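Local coordinates for aldehyde dehydrogenase (Staphylococcus aureus, PDB 6K10), which oxidises the aldehyde 4,4'-diaponeurosporen-4-al to 4,4'-diaponeurosporenoic acid, with NAD+ as the likely electron acceptor, in the biosynthesis of the carotenoid staphyloxanthin, at residues 53-58 against 151-156. The protein carries 1 engineered substitution. Numbering follows the deposited sequence.
Sequences EALYTD and PNVARV
Asp58 reaches across to the first turn of helix 151-164 and grips it with both carboxylate oxygens. OD1 takes the side-chain amide of Asn152, ND2 to OD1 2.8 Å, on its syn lone pair; the N-H points almost straight at it (176°) and OD1 lies in the amide plane, although carboxylate and amide are turned 34° apart. OD2 accepts the backbone N of Val153 at 3.1 Å, nearly along its C-O axis, and more weakly the N of Asn152. Chi1 of -66° sets CG of Asp58 beside its own backbone N, turned to the helix start. Its negative charge thus sits at the positive end of that helix dipole, which would probably stabilise it.

The segments 53-58 and 151-156 run nearly antiparallel, their axes 8.1 Å apart at closest approach. Helix 151-164 is the connection of a beta-alpha-beta crossover between the parallel strands 141-145 and 170-172, in the Rossmann-like part of the aldehyde dehydrogenase fold, so helix 48-59 packs against the crossover helix.

The small side chain of Ala54 suits the close approach: its CB faces the other backbone, 3.7 Å from CG2 of Val153, and touches CG2 of Val156. Val153 CG2, held beside its own backbone N, fits between Ala54, Asp58 and CD2 of Leu55, the last at 4.0 Å. Both Leu55 and Val153 also touch Pro124.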
ATOM      1  N   GLU A  53      -2.952 -31.049 -17.651  1.00 22.76           N
ATOM      2  CA  GLU A  53      -2.723 -31.219 -19.083  1.00 24.84           C
ATOM      3  C   GLU A  53      -2.341 -29.898 -19.738  1.00 21.31           C
ATOM      4  O   GLU A  53      -1.413 -29.840 -20.553  1.00 24.43           O
ATOM      5  CB  GLU A  53      -3.970 -31.799 -19.751  1.00 26.29           C
ATOM      6  CG  GLU A  53      -4.140 -33.297 -19.589  1.00 36.22           C
ATOM      7  CD  GLU A  53      -5.598 -33.718 -19.588  1.00 43.87           C
ATOM      8  OE1 GLU A  53      -6.360 -33.229 -20.449  1.00 46.74           O
ATOM      9  OE2 GLU A  53      -5.980 -34.546 -18.734  1.00 48.52           O
ATOM     10  N   ALA A  54      -3.057 -28.825 -19.393  1.00 23.28           N
ATOM     11  CA  ALA A  54      -2.788 -27.524 -19.998  1.00 20.23           C
ATOM     12  C   ALA A  54      -1.411 -27.004 -19.607  1.00 23.73           C
ATOM     13  O   ALA A  54      -0.681 -26.470 -20.452  1.00 25.85           O
ATOM     14  CB  ALA A  54      -3.877 -26.530 -19.595  1.00 21.63           C
ATOM     15  N   LEU A  55      -1.040 -27.144 -18.332  1.00 20.73           N
ATOM     16  CA  LEU A  55       0.293 -26.738 -17.899  1.00 21.20           C
ATOM     17  C   LEU A  55       1.368 -27.555 -18.602  1.00 24.92           C
ATOM     18  O   LEU A  55       2.441 -27.036 -18.933  1.00 25.80           O
ATOM     19  CB  LEU A  55       0.414 -26.879 -16.382  1.00 20.47           C
ATOM     20  CG  LEU A  55      -0.426 -25.898 -15.564  1.00 23.15           C
ATOM     21  CD1 LEU A  55      -0.510 -26.332 -14.106  1.00 22.77           C
ATOM     22  CD2 LEU A  55       0.152 -24.498 -15.677  1.00 23.51           C
ATOM     23  N   TYR A  56       1.093 -28.835 -18.847  1.00 25.87           N
ATOM     24  CA  TYR A  56       2.061 -29.685 -19.528  1.00 24.89           C
ATOM     25  C   TYR A  56       2.232 -29.269 -20.984  1.00 23.47           C
ATOM     26  O   TYR A  56       3.358 -29.156 -21.482  1.00 24.80           O
ATOM     27  CB  TYR A  56       1.623 -31.144 -19.440  1.00 26.09           C
ATOM     28  CG  TYR A  56       2.587 -32.103 -20.090  1.00 26.48           C
ATOM     29  CD1 TYR A  56       3.796 -32.415 -19.485  1.00 30.99           C
ATOM     30  CD2 TYR A  56       2.292 -32.689 -21.314  1.00 30.44           C
ATOM     31  CE1 TYR A  56       4.683 -33.289 -20.076  1.00 36.64           C
ATOM     32  CE2 TYR A  56       3.175 -33.565 -21.914  1.00 34.11           C
ATOM     33  CZ  TYR A  56       4.368 -33.862 -21.291  1.00 39.12           C
ATOM     34  OH  TYR A  56       5.253 -34.734 -21.881  1.00 43.35           O
ATOM     35  N   THR A  57       1.123 -29.040 -21.687  1.00 23.11           N
ATOM     36  CA  THR A  57       1.213 -28.731 -23.109  1.00 24.73           C
ATOM     37  C   THR A  57       1.842 -27.362 -23.343  1.00 25.56           C
ATOM     38  O   THR A  57       2.636 -27.189 -24.275  1.00 25.71           O
ATOM     39  CB  THR A  57      -0.172 -28.811 -23.751  1.00 31.73           C
ATOM     40  OG1 THR A  57      -0.697 -30.136 -23.594  1.00 30.76           O
ATOM     41  CG2 THR A  57      -0.096 -28.481 -25.235  1.00 34.86           C
ATOM     42  N   ASP A  58       1.522 -26.385 -22.495  1.00 26.27           N
ATOM     43  CA  ASP A  58       1.973 -25.016 -22.724  1.00 25.86           C
ATOM     44  C   ASP A  58       3.366 -24.736 -22.178  1.00 26.40           C
ATOM     45  O   ASP A  58       4.103 -23.942 -22.775  1.00 26.12           O
ATOM     46  CB  ASP A  58       0.980 -24.021 -22.111  1.00 22.98           C
ATOM     47  CG  ASP A  58      -0.369 -24.040 -22.804  1.00 25.37           C
ATOM     48  OD1 ASP A  58      -0.502 -24.738 -23.831  1.00 24.54           O
ATOM     49  OD2 ASP A  58      -1.290 -23.341 -22.329  1.00 23.45           O
ATOM     50  N   PRO A 151      -2.192 -20.472 -23.935  1.00 26.36           N
ATOM     51  CA  PRO A 151      -3.617 -20.370 -24.286  1.00 26.21           C
ATOM     52  C   PRO A 151      -4.463 -21.526 -23.786  1.00 23.74           C
ATOM     53  O   PRO A 151      -5.660 -21.336 -23.541  1.00 24.11           O
ATOM     54  CB  PRO A 151      -3.591 -20.314 -25.820  1.00 26.23           C
ATOM     55  CG  PRO A 151      -2.360 -21.074 -26.189  1.00 26.16           C
ATOM     56  CD  PRO A 151      -1.353 -20.816 -25.096  1.00 23.90           C
ATOM     57  N   ASN A 152      -3.895 -22.725 -23.647  1.00 22.33           N
ATOM     58  CA  ASN A 152      -4.676 -23.832 -23.107  1.00 26.43           C
ATOM     59  C   ASN A 152      -4.975 -23.616 -21.630  1.00 23.19           C
ATOM     60  O   ASN A 152      -6.085 -23.903 -21.167  1.00 24.70           O
ATOM     61  CB  ASN A 152      -3.942 -25.152 -23.327  1.00 25.76           C
ATOM     62  CG  ASN A 152      -3.890 -25.546 -24.788  1.00 31.62           C
ATOM     63  OD1 ASN A 152      -4.910 -25.899 -25.381  1.00 32.96           O
ATOM     64  ND2 ASN A 152      -2.703 -25.477 -25.379  1.00 30.05           N
ATOM     65  N   VAL A 153      -4.001 -23.096 -20.880  1.00 22.59           N
ATOM     66  CA  VAL A 153      -4.230 -22.786 -19.472  1.00 22.84           C
ATOM     67  C   VAL A 153      -5.287 -21.698 -19.333  1.00 26.10           C
ATOM     68  O   VAL A 153      -6.191 -21.789 -18.495  1.00 26.58           O
ATOM     69  CB  VAL A 153      -2.912 -22.380 -18.790  1.00 23.77           C
ATOM     70  CG1 VAL A 153      -3.152 -22.097 -17.315  1.00 22.91           C
ATOM     71  CG2 VAL A 153      -1.864 -23.468 -18.967  1.00 22.54           C
ATOM     72  N   ALA A 154      -5.186 -20.649 -20.157  1.00 21.77           N
ATOM     73  CA  ALA A 154      -6.150 -19.555 -20.092  1.00 21.79           C
ATOM     74  C   ALA A 154      -7.570 -20.050 -20.339  1.00 23.37           C
ATOM     75  O   ALA A 154      -8.509 -19.642 -19.645  1.00 24.59           O
ATOM     76  CB  ALA A 154      -5.780 -18.467 -21.101  1.00 20.01           C
ATOM     77  N   ARG A 155      -7.746 -20.937 -21.323  1.00 24.41           N
ATOM     78  CA  ARG A 155      -9.076 -21.458 -21.627  1.00 24.80           C
ATOM     79  C   ARG A 155      -9.605 -22.331 -20.500  1.00 24.66           C
ATOM     80  O   ARG A 155     -10.797 -22.278 -20.172  1.00 25.37           O
ATOM     81  CB  ARG A 155      -9.054 -22.252 -22.933  1.00 29.63           C
ATOM     82  CG  ARG A 155     -10.420 -22.800 -23.349  1.00 37.89           C
ATOM     83  CD  ARG A 155     -11.519 -21.746 -23.246  1.00 42.81           C
ATOM     84  NE  ARG A 155     -11.296 -20.613 -24.143  1.00 45.73           N
ATOM     85  CZ  ARG A 155     -11.362 -20.665 -25.469  1.00 48.83           C
ATOM     86  NH1 ARG A 155     -11.146 -19.557 -26.162  1.00 50.27           N
ATOM     87  NH2 ARG A 155     -11.645 -21.806 -26.086  1.00 48.55           N
ATOM     88  N   VAL A 156      -8.751 -23.189 -19.944  1.00 26.22           N
ATOM     89  CA  VAL A 156      -9.171 -24.011 -18.815  1.00 29.28           C
ATOM     90  C   VAL A 156      -9.604 -23.123 -17.658  1.00 24.29           C
ATOM     91  O   VAL A 156     -10.592 -23.408 -16.971  1.00 24.21           O
ATOM     92  CB  VAL A 156      -8.041 -24.974 -18.408  1.00 30.72           C
ATOM     93  CG1 VAL A 156      -8.344 -25.613 -17.064  1.00 33.29           C
ATOM     94  CG2 VAL A 156      -7.847 -26.038 -19.475  1.00 28.02           C
TER